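Local coordinates for protein erythromycin dehydratase (Saccharopolyspora erythraea, PDB 3EL6) that probably catalyses, as a dehydratase domain of the modular synthase that builds the erythromycin macrolide core, the removal of water from a beta-hydroxyacyl polyketide intermediate, at residues 159-164 with 288-293; 113-118 with 143-148; 177-182 with 201-206; 35-40 with 221-226. All blocks are in the same frame, centred on the assembly; numbering follows the deposited sequence.

Overall arrangement
From the N terminus, residues 35-40 open interaction 4 and leave it pending. Interaction 2 (113-118 with 143-148) then opens and closes within the first hotdog, entirely within that larger loop. The connection to the second hotdog starts interaction 1 at 159-164, and interaction 3 (177-182 with 201-206) closes a short loop at the border of the second hotdog, enclosed by both longer ones. Residues 221-226 complete interaction 4, tying the two hotdogs together, and 288-293 complete interaction 1. Interactions 1 and 4 therefore cross along the chain, and they touch where Ala292 packs on Phe225; interactions 2 and 4 meet at Met118 and Leu40.

Interaction 1. Residues 159-164 with 288-293; sequences VAAGPR and GHLVAT
In this double hotdog fold the connection between the two hotdogs runs over the surface of the second, and the contact of Arg164, Gly162 and Ala161 with Gly288, His289 and Leu290 is one place where it is held down. Two kinds of contact flank a bridging water. At one end Leu290 points to the connection from CB on, and with CG anti to N (chi1 -171°) its CD2 methyl arrives at the Ala161-Gly162 backbone, 3.7 Å from Gly162 N and 4.1 Å from Ala161 CB. At the other end Arg164 runs extended past Gly288 and slantwise across the His289 side chain: its CG rests 3.8 Å from Gly288 C, its CD is 3.8 Å from His289 NE2, and the guanidinium carries on past the imidazole. His289 CE1 sits over one face of that guanidinium, but the two planes are inclined by 60°, so the groups are not stacked. Between these ends the backbones are joined through solvent. One water donates to both Pro163 O and Gly288 O, at 2.7 Å each, thereby serving two carbonyls that could not bond to each other. Gly288 O also receives a CA-H contact from Arg164, with CA at 3.5 Å. Backbone hydrogen bonding of Gly288 with Asp165 extends the attachment by one residue, while Asp285 receives the N-H of His289. Beyond the contact, strand 290-299 is flanked by strands 251-259 and 278-284; against the latter, Val291 and Ala292 form a classic beta bulge opposite Val283.

Interaction 2. Residues 113-118 with 143-148; sequences GALLRM and ADAQWS
The indole of Trp147 and the side chain of Arg117 cross at about a right angle, the arginine bending round the six-membered ring to touch it twice. First, Arg117 CB sits over the ring face, 3.8 Å from the centroid, a CH-pi contact in which its nearest ring atom is CH2 at 3.5 Å. Farther out the chain bends at chi2 (101°) and again at chi3 (16°), folding back so that the guanidinium comes to lie by the same benzo ring. Trp147 CZ2 is then centred over one guanidinium face, 3.6 Å from Arg117 CZ, although the planes are tilted 51° from each other. Leu115, two residues earlier, touches the outer end of the indole with its CB 3.9 Å from Trp147 CH2, and its CD1 methyl meets Ala145 CB at 4.4 Å. Both segments belong to the first hotdog. Trp147 comes just before strand 148-156, and its ring reaches across the intervening strand 129-137, touching His134 and Ala136, to arrive at strand 114-123. The alternation of that strand puts Leu115 and Arg117 on the tryptophan side, whereas Leu116 and Met118 point to the other face and pack on helix 79-93. Dimerisation adds further neighbours: Trp147 packs on Pro47 of the second subunit, while Arg117 NH1 is hydrogen-bonded to the backbone O of Asp45 of that subunit and Arg117 NH2 makes a weak hydrogen bond to its Gly31 O.

Interaction 3. Residues 177-182 with 201-206; sequences IPLDDH and RAAWRK
Ile177 meets Ala203, Trp204 and Arg205 at the border of the second hotdog, where the short outer strand 175-176 pairs antiparallel with strand 200-206. The backbone pairing runs on here: Ile177 N donates to Ala203 O at 2.8 Å with a nearly straight N-H...O angle of 172°, the donor standing above the carbonyl plane. Its side chain then travels along the neighbouring strand. CB starts beside the alanine, 4.0 Å from Ala203 CB. Because CG1 is anti to the carbonyl carbon (chi1 -55°), the longer branch heads onward over the next residue, with CG1 3.6 Å from Trp204 CA. An extended second torsion carries CD1 to the carbonyl of that residue, 3.4 Å from Trp204 O, and against Arg205 CB at 3.7 Å. The methyl thus lies on the aliphatic root of the arginine, whose charged end leads away to a salt bridge with Asp208. The side chain of Trp204 leaves from the other face of the strand, where its ring meets Trp169. Leu179 continues the apolar cover in the opposite direction along the strand: its CD1 is 3.7 Å from Ala202 CA and also reaches the methyl of Ala203. From Leu179 the chain makes a type I turn, closed by the bond from His182 N to Leu179 O, that leads into helix 182-188. Between Ile177 and Ala203 the return bond of the pair is replaced by a water, which donates to Ile177 O at 2.7 Å and accepts from Ala203 N.

Interaction 4. Residues 35-40 with 221-226; sequences AEHPLL and EGYAFH
A type I turn, His37 to Leu40, leads into strand 40-45 of the first hotdog and presses His37 and Pro38 on Tyr223, in the loop ahead of helix 227-235 of the second. Pro38 covers a face of the phenol: its CG stands over the centre of the ring, 3.6 Å from the centroid and 13° off the normal, a CH-pi arrangement. His37 meets the same ring differently. Here the two rings form an offset edge-to-face pair, the edge of Tyr223 toward the face of His37, with planes at 85° and Tyr223 CD1 3.6 Å from His37 NE2. The imidazole is fixed at both nitrogens, since ND1 accepts from Leu39 N at 3.0 Å within the turn and NE2 is hydrogen-bonded to Asp84 of helix 79-93. The proline ring also lies close on the glycine backbone, Pro38 CD 3.5 Å from Gly222 C. The N-H of Gly222 is held by Glu221 OE1. Asp84 also receives the backbone N-H of Phe225, so this one carboxylate ties both loops to the helix. Such joining of two halves, each with its own helix, 79-93 and 227-235, is typical of the double hotdog fold of polyketide synthase dehydratases.

Interaction 1. Residues 159-164 with 288-293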
loop_
_atom_site.group_PDB
_atom_site.type_symbol
_atom_site.label_atom_id
_atom_site.label_comp_id
_atom_site.label_asym_id
_atom_site.label_seq_id
_atom_site.Cartn_x
_atom_site.Cartn_y
_atom_site.Cartn_z
ATOM N N VAL A 159 -1.116 -14.672 -21.589
ATOM C CA VAL A 159 -0.854 -15.684 -22.594
ATOM C C VAL A 159 -1.765 -15.458 -23.791
ATOM O O VAL A 159 -2.805 -14.799 -23.676
ATOM C CB VAL A 159 -1.033 -17.104 -22.070
ATOM C CG1 VAL A 159 -0.081 -17.412 -20.894
ATOM C CG2 VAL A 159 -2.469 -17.339 -21.635
ATOM N N ALA A 160 -1.366 -15.974 -24.959
ATOM C CA ALA A 160 -2.102 -15.674 -26.168
ATOM C C ALA A 160 -3.474 -16.397 -26.200
ATOM O O ALA A 160 -3.612 -17.477 -25.668
ATOM C CB ALA A 160 -1.287 -16.126 -27.392
ATOM N N ALA A 161 -4.411 -15.809 -26.917
ATOM C CA ALA A 161 -5.730 -16.384 -27.143
ATOM C C ALA A 161 -5.672 -17.388 -28.285
ATOM O O ALA A 161 -5.122 -17.085 -29.321
ATOM C CB ALA A 161 -6.665 -15.284 -27.554
ATOM N N GLY A 162 -6.266 -18.555 -28.107
ATOM C CA GLY A 162 -6.593 -19.385 -29.294
ATOM C C GLY A 162 -7.404 -18.669 -30.397
ATOM O O GLY A 162 -7.813 -17.502 -30.285
ATOM N N PRO A 163 -7.658 -19.387 -31.505
ATOM C CA PRO A 163 -8.371 -18.852 -32.656
ATOM C C PRO A 163 -9.894 -18.878 -32.355
ATOM O O PRO A 163 -10.328 -19.564 -31.420
ATOM C CB PRO A 163 -8.039 -19.868 -33.771
ATOM C CG PRO A 163 -7.941 -21.223 -32.978
ATOM C CD PRO A 163 -7.376 -20.835 -31.612
ATOM N N ARG A 164 -10.647 -18.098 -33.123
ATOM C CA ARG A 164 -12.106 -18.071 -33.078
ATOM C C ARG A 164 -12.684 -19.462 -33.275
ATOM O O ARG A 164 -12.177 -20.260 -34.059
ATOM C CB ARG A 164 -12.618 -17.139 -34.164
ATOM C CG ARG A 164 -14.137 -17.004 -34.243
ATOM C CD ARG A 164 -14.494 -15.993 -35.307
ATOM N NE ARG A 164 -15.936 -15.883 -35.507
ATOM C CZ ARG A 164 -16.539 -14.832 -36.070
ATOM N NH1 ARG A 164 -15.826 -13.790 -36.505
ATOM N NH2 ARG A 164 -17.863 -14.815 -36.204
ATOM N N GLY A 288 -17.862 -16.690 -31.241
ATOM C CA GLY A 288 -16.786 -17.684 -31.114
ATOM C C GLY A 288 -15.430 -17.102 -30.689
ATOM O O GLY A 288 -14.470 -17.855 -30.537
ATOM N N HIS A 289 -15.316 -15.793 -30.489
ATOM C CA HIS A 289 -14.017 -15.249 -30.041
ATOM C C HIS A 289 -13.757 -15.641 -28.588
ATOM O O HIS A 289 -14.675 -15.595 -27.779
ATOM C CB HIS A 289 -14.005 -13.737 -30.097
ATOM C CG HIS A 289 -14.267 -13.199 -31.458
ATOM N ND1 HIS A 289 -15.390 -12.453 -31.760
ATOM C CD2 HIS A 289 -13.578 -13.335 -32.616
ATOM C CE1 HIS A 289 -15.361 -12.128 -33.043
ATOM N NE2 HIS A 289 -14.280 -12.664 -33.586
ATOM N N LEU A 290 -12.504 -15.964 -28.245
ATOM C CA LEU A 290 -12.198 -16.442 -26.900
ATOM C C LEU A 290 -12.289 -15.244 -25.955
ATOM O O LEU A 290 -11.796 -14.131 -26.252
ATOM C CB LEU A 290 -10.765 -17.003 -26.841
ATOM C CG LEU A 290 -10.389 -17.731 -25.557
ATOM C CD1 LEU A 290 -11.259 -18.967 -25.295
ATOM C CD2 LEU A 290 -8.884 -18.094 -25.505
ATOM N N VAL A 291 -12.904 -15.487 -24.799
ATOM C CA VAL A 291 -13.100 -14.426 -23.809
ATOM C C VAL A 291 -12.306 -14.781 -22.552
ATOM O O VAL A 291 -11.657 -13.900 -21.967
ATOM C CB VAL A 291 -14.619 -14.218 -23.468
ATOM C CG1 VAL A 291 -14.788 -13.296 -22.231
ATOM C CG2 VAL A 291 -15.338 -13.591 -24.703
ATOM N N ALA A 292 -12.354 -16.039 -22.131
ATOM C CA ALA A 292 -11.619 -16.444 -20.932
ATOM C C ALA A 292 -11.395 -17.953 -20.899
ATOM O O ALA A 292 -12.167 -18.713 -21.489
ATOM C CB ALA A 292 -12.394 -15.976 -19.679
ATOM N N THR A 293 -10.349 -18.399 -20.195
ATOM C CA THR A 293 -10.153 -19.815 -19.874
ATOM C C THR A 293 -9.831 -20.004 -18.421
ATOM O O THR A 293 -9.344 -19.055 -17.752
ATOM C CB THR A 293 -9.011 -20.446 -20.702
ATOM O OG1 THR A 293 -7.760 -19.796 -20.399
ATOM C CG2 THR A 293 -9.270 -20.287 -22.198
HETATM O O HOH W 1 -12.293 -19.130 -29.581
#

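Interaction 2. Residues 113-118 with 143-148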
loop_
_atom_site.group_PDB
_atom_site.type_symbol
_atom_site.label_atom_id
_atom_site.label_comp_id
_atom_site.label_asym_id
_atom_site.label_seq_id
_atom_site.Cartn_x
_atom_site.Cartn_y
_atom_site.Cartn_z
ATOM N N GLY A 113 -22.705 -3.961 5.030
ATOM C CA GLY A 113 -21.754 -3.950 3.894
ATOM C C GLY A 113 -20.402 -4.483 4.348
ATOM O O GLY A 113 -20.249 -4.893 5.496
ATOM N N ALA A 114 -19.411 -4.476 3.461
ATOM C CA ALA A 114 -18.081 -4.995 3.800
ATOM C C ALA A 114 -17.033 -4.148 3.124
ATOM O O ALA A 114 -17.264 -3.634 2.011
ATOM C CB ALA A 114 -17.967 -6.470 3.351
ATOM N N LEU A 115 -15.901 -3.912 3.804
ATOM C CA LEU A 115 -14.770 -3.277 3.156
ATOM C C LEU A 115 -13.941 -4.394 2.557
ATOM O O LEU A 115 -13.911 -5.513 3.079
ATOM C CB LEU A 115 -13.924 -2.487 4.195
ATOM C CG LEU A 115 -14.642 -1.315 4.821
ATOM C CD1 LEU A 115 -13.972 -0.836 6.137
ATOM C CD2 LEU A 115 -14.643 -0.214 3.822
ATOM N N LEU A 116 -13.212 -4.072 1.493
ATOM C CA LEU A 116 -12.370 -5.019 0.777
ATOM C C LEU A 116 -10.985 -4.384 0.673
ATOM O O LEU A 116 -10.849 -3.140 0.560
ATOM C CB LEU A 116 -12.862 -5.155 -0.677
ATOM C CG LEU A 116 -14.279 -5.698 -0.740
ATOM C CD1 LEU A 116 -14.833 -5.443 -2.202
ATOM C CD2 LEU A 116 -14.240 -7.134 -0.328
ATOM N N ARG A 117 -9.962 -5.228 0.732
ATOM C CA ARG A 117 -8.577 -4.732 0.554
ATOM C C ARG A 117 -7.780 -5.816 -0.155
ATOM O O ARG A 117 -7.763 -6.983 0.280
ATOM C CB ARG A 117 -8.018 -4.345 1.939
ATOM C CG ARG A 117 -6.511 -3.962 1.994
ATOM C CD ARG A 117 -6.106 -2.480 2.056
ATOM N NE ARG A 117 -7.015 -1.402 2.398
ATOM C CZ ARG A 117 -6.930 -0.700 3.513
ATOM N NH1 ARG A 117 -6.009 -1.027 4.448
ATOM N NH2 ARG A 117 -7.781 0.288 3.745
ATOM N N MET A 118 -7.158 -5.482 -1.297
ATOM C CA MET A 118 -6.313 -6.427 -1.998
ATOM C C MET A 118 -4.888 -5.890 -1.965
ATOM O O MET A 118 -4.700 -4.702 -2.127
ATOM C CB MET A 118 -6.736 -6.584 -3.473
ATOM C CG MET A 118 -8.012 -7.334 -3.666
ATOM S SD MET A 118 -8.158 -7.502 -5.434
ATOM C CE MET A 118 -8.511 -5.808 -5.955
ATOM N N ALA A 143 -8.915 2.892 10.493
ATOM C CA ALA A 143 -8.007 2.333 11.539
ATOM C C ALA A 143 -8.743 1.265 12.348
ATOM O O ALA A 143 -8.126 0.364 12.922
ATOM C CB ALA A 143 -7.439 3.422 12.465
ATOM N N ASP A 144 -10.069 1.338 12.370
ATOM C CA ASP A 144 -10.877 0.387 13.136
ATOM C C ASP A 144 -11.203 -0.925 12.416
ATOM O O ASP A 144 -11.814 -1.813 13.017
ATOM C CB ASP A 144 -12.183 1.043 13.581
ATOM C CG ASP A 144 -11.972 2.135 14.613
ATOM O OD1 ASP A 144 -11.046 2.034 15.463
ATOM O OD2 ASP A 144 -12.770 3.096 14.564
ATOM N N ALA A 145 -10.771 -1.079 11.156
ATOM C CA ALA A 145 -11.232 -2.192 10.325
ATOM C C ALA A 145 -10.717 -3.530 10.871
ATOM O O ALA A 145 -9.513 -3.704 11.091
ATOM C CB ALA A 145 -10.747 -2.018 8.871
ATOM N N GLN A 146 -11.619 -4.468 11.081
ATOM C CA GLN A 146 -11.232 -5.774 11.578
ATOM C C GLN A 146 -10.988 -6.749 10.441
ATOM O O GLN A 146 -11.768 -7.680 10.223
ATOM C CB GLN A 146 -12.300 -6.284 12.540
ATOM C CG GLN A 146 -12.412 -5.304 13.750
ATOM C CD GLN A 146 -13.437 -5.724 14.832
ATOM O OE1 GLN A 146 -13.973 -6.838 14.844
ATOM N NE2 GLN A 146 -13.654 -4.833 15.773
ATOM N N TRP A 147 -9.890 -6.559 9.718
ATOM C CA TRP A 147 -9.583 -7.381 8.548
ATOM C C TRP A 147 -9.482 -8.848 8.842
ATOM O O TRP A 147 -8.908 -9.232 9.863
ATOM C CB TRP A 147 -8.267 -6.913 7.922
ATOM C CG TRP A 147 -8.281 -5.445 7.503
ATOM C CD1 TRP A 147 -7.552 -4.397 8.027
ATOM C CD2 TRP A 147 -9.005 -4.920 6.399
ATOM N NE1 TRP A 147 -7.802 -3.231 7.302
ATOM C CE2 TRP A 147 -8.724 -3.531 6.323
ATOM C CE3 TRP A 147 -9.885 -5.503 5.470
ATOM C CZ2 TRP A 147 -9.293 -2.702 5.333
ATOM C CZ3 TRP A 147 -10.472 -4.688 4.533
ATOM C CH2 TRP A 147 -10.162 -3.315 4.442
ATOM N N SER A 148 -10.038 -9.669 7.948
ATOM C CA SER A 148 -9.851 -11.096 7.959
ATOM C C SER A 148 -9.460 -11.497 6.536
ATOM O O SER A 148 -9.961 -10.916 5.594
ATOM C CB SER A 148 -11.173 -11.816 8.265
ATOM O OG SER A 148 -10.866 -13.151 8.643
#

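Interaction 3. Residues 177-182 with 201-206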
loop_
_atom_site.group_PDB
_atom_site.type_symbol
_atom_site.label_atom_id
_atom_site.label_comp_id
_atom_site.label_asym_id
_atom_site.label_seq_id
_atom_site.Cartn_x
_atom_site.Cartn_y
_atom_site.Cartn_z
ATOM N N ILE A 177 -29.899 -30.255 -22.258
ATOM C CA ILE A 177 -30.108 -30.454 -20.837
ATOM C C ILE A 177 -31.321 -29.632 -20.430
ATOM O O ILE A 177 -31.281 -28.384 -20.489
ATOM C CB ILE A 177 -28.884 -29.968 -20.009
ATOM C CG1 ILE A 177 -27.600 -30.656 -20.518
ATOM C CG2 ILE A 177 -29.160 -30.231 -18.529
ATOM C CD1 ILE A 177 -26.284 -30.222 -19.777
ATOM N N PRO A 178 -32.434 -30.292 -20.081
ATOM C CA PRO A 178 -33.584 -29.405 -19.749
ATOM C C PRO A 178 -33.316 -28.604 -18.441
ATOM O O PRO A 178 -32.846 -29.185 -17.476
ATOM C CB PRO A 178 -34.740 -30.411 -19.510
ATOM C CG PRO A 178 -34.358 -31.599 -20.403
ATOM C CD PRO A 178 -32.848 -31.709 -20.224
ATOM N N LEU A 179 -33.610 -27.310 -18.434
ATOM C CA LEU A 179 -33.245 -26.444 -17.280
ATOM C C LEU A 179 -34.436 -26.063 -16.383
ATOM O O LEU A 179 -34.277 -25.350 -15.396
ATOM C CB LEU A 179 -32.555 -25.180 -17.788
ATOM C CG LEU A 179 -31.142 -25.413 -18.387
ATOM C CD1 LEU A 179 -30.591 -24.145 -19.082
ATOM C CD2 LEU A 179 -30.219 -25.923 -17.299
ATOM N N ASP A 180 -35.628 -26.564 -16.704
ATOM C CA ASP A 180 -36.857 -26.060 -16.081
ATOM C C ASP A 180 -36.864 -26.000 -14.554
ATOM O O ASP A 180 -37.166 -24.945 -13.962
ATOM C CB ASP A 180 -38.074 -26.778 -16.674
ATOM C CG ASP A 180 -37.927 -26.954 -18.168
ATOM O OD1 ASP A 180 -37.468 -28.038 -18.637
ATOM O OD2 ASP A 180 -38.179 -25.949 -18.877
ATOM N N ASP A 181 -36.547 -27.078 -13.877
ATOM C CA ASP A 181 -36.555 -26.928 -12.422
ATOM C C ASP A 181 -35.131 -26.882 -11.864
ATOM O O ASP A 181 -34.883 -27.277 -10.726
ATOM C CB ASP A 181 -37.336 -28.058 -11.766
ATOM C CG ASP A 181 -36.920 -29.407 -12.294
ATOM O OD1 ASP A 181 -35.677 -29.675 -12.282
ATOM O OD2 ASP A 181 -37.832 -30.173 -12.742
ATOM N N HIS A 182 -34.197 -26.430 -12.689
ATOM C CA HIS A 182 -32.792 -26.382 -12.242
ATOM C C HIS A 182 -32.662 -25.547 -10.965
ATOM O O HIS A 182 -32.115 -26.021 -9.984
ATOM C CB HIS A 182 -31.887 -25.817 -13.356
ATOM C CG HIS A 182 -30.457 -25.657 -12.926
ATOM N ND1 HIS A 182 -29.598 -26.723 -12.802
ATOM C CD2 HIS A 182 -29.766 -24.565 -12.511
ATOM C CE1 HIS A 182 -28.414 -26.294 -12.375
ATOM N NE2 HIS A 182 -28.492 -24.984 -12.190
ATOM N N ARG A 201 -28.895 -19.873 -19.561
ATOM C CA ARG A 201 -30.034 -19.612 -20.477
ATOM C C ARG A 201 -30.349 -20.891 -21.323
ATOM O O ARG A 201 -31.508 -21.131 -21.743
ATOM C CB ARG A 201 -29.733 -18.455 -21.406
ATOM C CG ARG A 201 -29.421 -17.109 -20.704
ATOM C CD ARG A 201 -30.618 -16.549 -19.849
ATOM N NE ARG A 201 -30.068 -15.503 -18.959
ATOM C CZ ARG A 201 -30.679 -14.984 -17.908
ATOM N NH1 ARG A 201 -31.965 -15.259 -17.683
ATOM N NH2 ARG A 201 -30.020 -14.138 -17.113
ATOM N N ALA A 202 -29.314 -21.681 -21.610
ATOM C CA ALA A 202 -29.497 -22.951 -22.370
ATOM C C ALA A 202 -28.310 -23.859 -22.086
ATOM O O ALA A 202 -27.227 -23.348 -21.753
ATOM C CB ALA A 202 -29.560 -22.631 -23.880
ATOM N N ALA A 203 -28.490 -25.184 -22.124
ATOM C CA ALA A 203 -27.352 -26.050 -21.879
ATOM C C ALA A 203 -27.534 -27.375 -22.639
ATOM O O ALA A 203 -28.680 -27.796 -22.934
ATOM C CB ALA A 203 -27.217 -26.357 -20.393
ATOM N N TRP A 204 -26.407 -28.018 -22.908
ATOM C CA TRP A 204 -26.367 -29.293 -23.670
ATOM C C TRP A 204 -25.219 -30.111 -23.104
ATOM O O TRP A 204 -24.297 -29.535 -22.507
ATOM C CB TRP A 204 -26.065 -29.050 -25.132
ATOM C CG TRP A 204 -27.082 -28.225 -25.891
ATOM C CD1 TRP A 204 -28.177 -28.677 -26.599
ATOM C CD2 TRP A 204 -27.048 -26.790 -26.070
ATOM N NE1 TRP A 204 -28.827 -27.604 -27.178
ATOM C CE2 TRP A 204 -28.160 -26.441 -26.879
ATOM C CE3 TRP A 204 -26.193 -25.770 -25.603
ATOM C CZ2 TRP A 204 -28.433 -25.121 -27.246
ATOM C CZ3 TRP A 204 -26.472 -24.441 -25.969
ATOM C CH2 TRP A 204 -27.581 -24.139 -26.788
ATOM N N ARG A 205 -25.225 -31.427 -23.328
ATOM C CA ARG A 205 -24.204 -32.290 -22.773
ATOM C C ARG A 205 -23.785 -33.255 -23.839
ATOM O O ARG A 205 -24.598 -33.636 -24.680
ATOM C CB ARG A 205 -24.789 -33.053 -21.601
ATOM C CG ARG A 205 -23.814 -33.941 -20.886
ATOM C CD ARG A 205 -24.201 -34.089 -19.417
ATOM N NE ARG A 205 -23.351 -35.081 -18.762
ATOM C CZ ARG A 205 -23.568 -35.549 -17.538
ATOM N NH1 ARG A 205 -24.603 -35.097 -16.842
ATOM N NH2 ARG A 205 -22.753 -36.467 -17.015
ATOM N N LYS A 206 -22.512 -33.605 -23.839
ATOM C CA LYS A 206 -21.971 -34.643 -24.707
ATOM C C LYS A 206 -20.906 -35.382 -23.880
ATOM O O LYS A 206 -19.951 -34.759 -23.424
ATOM C CB LYS A 206 -21.335 -34.031 -25.935
ATOM C CG LYS A 206 -20.902 -35.109 -26.929
ATOM C CD LYS A 206 -19.764 -34.643 -27.788
ATOM C CE LYS A 206 -20.194 -33.535 -28.716
ATOM N NZ LYS A 206 -19.000 -33.081 -29.496
HETATM O O HOH W 2 -31.205 -26.215 -22.082
#

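Interaction 4. Residues 35-40 with 221-226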
loop_
_atom_site.group_PDB
_atom_site.type_symbol
_atom_site.label_atom_id
_atom_site.label_comp_id
_atom_site.label_asym_id
_atom_site.label_seq_id
_atom_site.Cartn_x
_atom_site.Cartn_y
_atom_site.Cartn_z
ATOM N N ALA A 35 -10.062 4.299 -8.712
ATOM C CA ALA A 35 -10.117 2.982 -9.307
ATOM C C ALA A 35 -11.350 3.006 -10.177
ATOM O O ALA A 35 -12.374 3.599 -9.806
ATOM C CB ALA A 35 -10.227 1.932 -8.202
ATOM N N GLU A 36 -11.264 2.399 -11.342
ATOM C CA GLU A 36 -12.368 2.373 -12.275
ATOM C C GLU A 36 -13.326 1.201 -11.980
ATOM O O GLU A 36 -14.515 1.207 -12.350
ATOM C CB GLU A 36 -11.794 2.225 -13.677
ATOM C CG GLU A 36 -11.211 3.497 -14.248
ATOM C CD GLU A 36 -12.294 4.468 -14.711
ATOM O OE1 GLU A 36 -13.007 5.059 -13.845
ATOM O OE2 GLU A 36 -12.430 4.637 -15.957
ATOM N N HIS A 37 -12.830 0.181 -11.310
ATOM C CA HIS A 37 -13.686 -0.979 -11.063
ATOM C C HIS A 37 -14.861 -0.574 -10.187
ATOM O O HIS A 37 -14.694 0.115 -9.209
ATOM C CB HIS A 37 -12.868 -2.031 -10.339
ATOM C CG HIS A 37 -13.551 -3.340 -10.205
ATOM N ND1 HIS A 37 -14.470 -3.594 -9.223
ATOM C CD2 HIS A 37 -13.371 -4.502 -10.867
ATOM C CE1 HIS A 37 -14.877 -4.846 -9.319
ATOM N NE2 HIS A 37 -14.216 -5.422 -10.304
ATOM N N PRO A 38 -16.062 -1.034 -10.509
ATOM C CA PRO A 38 -17.242 -0.635 -9.701
ATOM C C PRO A 38 -17.145 -0.863 -8.181
ATOM O O PRO A 38 -17.808 -0.130 -7.417
ATOM C CB PRO A 38 -18.365 -1.534 -10.247
ATOM C CG PRO A 38 -17.930 -1.909 -11.621
ATOM C CD PRO A 38 -16.404 -1.944 -11.613
ATOM N N LEU A 39 -16.397 -1.880 -7.740
ATOM C CA LEU A 39 -16.294 -2.208 -6.314
ATOM C C LEU A 39 -15.068 -1.551 -5.639
ATOM O O LEU A 39 -14.944 -1.562 -4.414
ATOM C CB LEU A 39 -16.386 -3.717 -6.053
ATOM C CG LEU A 39 -17.537 -4.419 -6.763
ATOM C CD1 LEU A 39 -17.496 -5.939 -6.488
ATOM C CD2 LEU A 39 -18.903 -3.811 -6.341
ATOM N N LEU A 40 -14.218 -0.918 -6.418
ATOM C CA LEU A 40 -12.984 -0.364 -5.851
ATOM C C LEU A 40 -13.095 1.134 -5.681
ATOM O O LEU A 40 -13.879 1.799 -6.387
ATOM C CB LEU A 40 -11.751 -0.685 -6.699
ATOM C CG LEU A 40 -11.456 -2.179 -6.711
ATOM C CD1 LEU A 40 -10.229 -2.434 -7.594
ATOM C CD2 LEU A 40 -11.285 -2.703 -5.230
ATOM N N GLU A 221 -20.194 -0.691 -16.099
ATOM C CA GLU A 221 -19.007 -1.096 -16.817
ATOM C C GLU A 221 -17.827 -1.057 -15.826
ATOM O O GLU A 221 -17.877 -0.433 -14.740
ATOM C CB GLU A 221 -18.759 -0.225 -18.068
ATOM C CG GLU A 221 -17.509 -0.648 -18.986
ATOM C CD GLU A 221 -17.415 -2.174 -19.412
ATOM O OE1 GLU A 221 -17.043 -3.038 -18.588
ATOM O OE2 GLU A 221 -17.644 -2.482 -20.604
ATOM N N GLY A 222 -16.755 -1.704 -16.206
ATOM C CA GLY A 222 -15.553 -1.536 -15.430
ATOM C C GLY A 222 -15.173 -2.812 -14.734
ATOM O O GLY A 222 -14.061 -2.895 -14.229
ATOM N N TYR A 223 -16.037 -3.826 -14.766
ATOM C CA TYR A 223 -15.609 -5.155 -14.274
ATOM C C TYR A 223 -14.588 -5.778 -15.232
ATOM O O TYR A 223 -14.618 -5.497 -16.436
ATOM C CB TYR A 223 -16.760 -6.142 -14.081
ATOM C CG TYR A 223 -17.744 -5.745 -13.017
ATOM C CD1 TYR A 223 -17.458 -5.943 -11.689
ATOM C CD2 TYR A 223 -18.976 -5.182 -13.350
ATOM C CE1 TYR A 223 -18.345 -5.585 -10.685
ATOM C CE2 TYR A 223 -19.878 -4.818 -12.334
ATOM C CZ TYR A 223 -19.547 -5.030 -11.033
ATOM O OH TYR A 223 -20.430 -4.698 -10.041
ATOM N N ALA A 224 -13.714 -6.647 -14.709
ATOM C CA ALA A 224 -12.775 -7.355 -15.580
ATOM C C ALA A 224 -13.555 -8.460 -16.231
ATOM O O ALA A 224 -13.531 -8.582 -17.445
ATOM C CB ALA A 224 -11.590 -7.930 -14.783
ATOM N N PHE A 225 -14.284 -9.229 -15.428
ATOM C CA PHE A 225 -15.277 -10.226 -15.907
ATOM C C PHE A 225 -16.438 -10.106 -14.897
ATOM O O PHE A 225 -16.309 -10.522 -13.749
ATOM C CB PHE A 225 -14.723 -11.654 -15.815
ATOM C CG PHE A 225 -15.542 -12.706 -16.599
ATOM C CD1 PHE A 225 -14.935 -13.454 -17.609
ATOM C CD2 PHE A 225 -16.896 -12.944 -16.306
ATOM C CE1 PHE A 225 -15.670 -14.437 -18.339
ATOM C CE2 PHE A 225 -17.644 -13.921 -16.999
ATOM C CZ PHE A 225 -17.050 -14.654 -18.030
ATOM N N HIS A 226 -17.555 -9.533 -15.315
ATOM C CA HIS A 226 -18.695 -9.335 -14.382
ATOM C C HIS A 226 -18.922 -10.502 -13.458
ATOM O O HIS A 226 -19.133 -11.649 -13.905
ATOM C CB HIS A 226 -20.003 -9.061 -15.202
ATOM C CG HIS A 226 -21.081 -8.436 -14.368
ATOM N ND1 HIS A 226 -21.622 -9.063 -13.286
ATOM C CD2 HIS A 226 -21.627 -7.186 -14.401
ATOM C CE1 HIS A 226 -22.507 -8.262 -12.705
ATOM N NE2 HIS A 226 -22.531 -7.115 -13.373
#